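Local coordinates for protein putative MAR1 (Leishmania donovani, PDB 1X9G) that is of unknown function but, as a putative ribonuclease of the isochorismatase superfamily, may be a hydrolase, at residues A152-K155 with L156-S159. Residues are numbered along the deposited sequence; the frame is centred on the assembly and turned at random.
Sequences AAIK and LMSS
Ile-154 O receives two donors from Ser-158: the amide N at 3.0 Å, with a nearly straight N-H...O angle of 160°, and OG at 3.4 Å, a weak bond. The hydroxyl reaches back along the helix because OG lies anti to its own carbonyl carbon (chi1 -83°). The two preceding amides, Leu-156 N and Met-157 N, make the same i to i+4 bonds to Ala-152 O and Ala-153 O, each 3.0 Å long. Past Ser-158 the pattern changes: Ser-159 N divides itself between a weak bond to Lys-155 O (3.4 Å) and a 3.0 Å, i to i+3 bond to Leu-156 O.

On the apolar side, Met-157 runs extended to SD and then bends at chi3 (-78°), bringing CE to 3.9 Å from Ile-154 CD1; the two side chains cross obliquely. The same methyl passes 3.7 Å from Ala-153 O. Leu-156 and Met-157 pack on Leu-122 of helix 117-130, and Met-157 also meets Ile-166, while Lys-155 packs against Lys-155 of two other subunits. This is the C-terminal part of the crossover helix in a right-handed beta-alpha-beta unit, joining parallel strands 134-143 and 164-167 in the Rossmann-like isochorismatase fold.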
ATOM      1  N   ALA A 152       0.602  -8.273  -7.834  1.00 48.51           N
ATOM      2  CA  ALA A 152      -0.336  -7.272  -8.359  1.00 47.59           C
ATOM      3  C   ALA A 152      -1.800  -7.552  -7.969  1.00 47.94           C
ATOM      4  O   ALA A 152      -2.514  -6.667  -7.499  1.00 48.20           O
ATOM      5  CB  ALA A 152      -0.178  -7.168  -9.898  1.00 47.44           C
ATOM      6  N   ALA A 153      -2.255  -8.794  -8.118  1.00 48.40           N
ATOM      7  CA  ALA A 153      -3.628  -9.152  -7.723  1.00 48.36           C
ATOM      8  C   ALA A 153      -3.814  -8.923  -6.209  1.00 48.98           C
ATOM      9  O   ALA A 153      -4.828  -8.362  -5.768  1.00 49.44           O
ATOM     10  CB  ALA A 153      -3.913 -10.589  -8.110  1.00 47.41           C
ATOM     11  N   ILE A 154      -2.818  -9.326  -5.417  1.00 49.91           N
ATOM     12  CA  ILE A 154      -2.807  -9.069  -3.921  1.00 50.05           C
ATOM     13  C   ILE A 154      -2.958  -7.601  -3.510  1.00 49.40           C
ATOM     14  O   ILE A 154      -3.813  -7.319  -2.669  1.00 48.72           O
ATOM     15  CB  ILE A 154      -1.549  -9.638  -3.218  1.00 50.01           C
ATOM     16  CG1 ILE A 154      -1.528 -11.137  -3.308  1.00 49.08           C
ATOM     17  CG2 ILE A 154      -1.547  -9.264  -1.740  1.00 50.74           C
ATOM     18  CD1 ILE A 154      -2.755 -11.708  -2.755  1.00 46.95           C
ATOM     19  N   LYS A 155      -2.164  -6.699  -4.106  1.00 48.83           N
ATOM     20  CA  LYS A 155      -2.369  -5.257  -3.904  1.00 50.15           C
ATOM     21  C   LYS A 155      -3.724  -4.778  -4.360  1.00 49.03           C
ATOM     22  O   LYS A 155      -4.350  -4.033  -3.675  1.00 50.65           O
ATOM     23  CB  LYS A 155      -1.371  -4.321  -4.637  1.00 51.15           C
ATOM     24  CG  LYS A 155       0.060  -4.683  -4.743  1.00 56.57           C
ATOM     25  CD  LYS A 155       0.825  -4.535  -3.438  1.00 65.22           C
ATOM     26  CE  LYS A 155       2.277  -4.024  -3.743  1.00 67.32           C
ATOM     27  NZ  LYS A 155       2.998  -3.720  -2.469  1.00 70.89           N
ATOM     28  N   LEU A 156      -4.186  -5.155  -5.532  1.00 49.21           N
ATOM     29  CA  LEU A 156      -5.521  -4.721  -5.933  1.00 49.22           C
ATOM     30  C   LEU A 156      -6.507  -5.062  -4.788  1.00 48.28           C
ATOM     31  O   LEU A 156      -7.257  -4.217  -4.316  1.00 48.14           O
ATOM     32  CB  LEU A 156      -5.985  -5.503  -7.166  1.00 49.08           C
ATOM     33  CG  LEU A 156      -6.713  -4.707  -8.235  1.00 51.49           C
ATOM     34  CD1 LEU A 156      -7.682  -5.604  -9.032  1.00 43.58           C
ATOM     35  CD2 LEU A 156      -7.363  -3.375  -7.724  1.00 47.66           C
ATOM     36  N   MET A 157      -6.534  -6.326  -4.417  1.00 46.67           N
ATOM     37  CA  MET A 157      -7.509  -6.797  -3.438  1.00 49.04           C
ATOM     38  C   MET A 157      -7.384  -6.111  -2.050  1.00 50.62           C
ATOM     39  O   MET A 157      -8.394  -5.893  -1.419  1.00 52.85           O
ATOM     40  CB  MET A 157      -7.444  -8.323  -3.260  1.00 47.63           C
ATOM     41  CG  MET A 157      -7.915  -9.116  -4.490  1.00 46.11           C
ATOM     42  SD  MET A 157      -8.032 -10.920  -4.270  1.00 48.21           S
ATOM     43  CE  MET A 157      -6.317 -11.458  -4.398  1.00 41.94           C
ATOM     44  N   SER A 158      -6.166  -5.801  -1.592  1.00 50.76           N
ATOM     45  CA  SER A 158      -5.921  -5.004  -0.377  1.00 51.55           C
ATOM     46  C   SER A 158      -6.602  -3.616  -0.390  1.00 52.31           C
ATOM     47  O   SER A 158      -6.768  -2.975   0.646  1.00 52.32           O
ATOM     48  CB  SER A 158      -4.405  -4.773  -0.230  1.00 51.46           C
ATOM     49  OG  SER A 158      -3.784  -5.897   0.387  1.00 53.50           O
ATOM     50  N   SER A 159      -6.909  -3.114  -1.577  1.00 51.89           N
ATOM     51  CA  SER A 159      -7.577  -1.837  -1.698  1.00 51.68           C
ATOM     52  C   SER A 159      -9.080  -1.987  -1.746  1.00 51.54           C
ATOM     53  O   SER A 159      -9.748  -1.017  -1.985  1.00 52.38           O
ATOM     54  CB  SER A 159      -7.098  -1.121  -2.954  1.00 50.68           C
ATOM     55  OG  SER A 159      -7.673  -1.756  -4.099  1.00 52.33           O
TER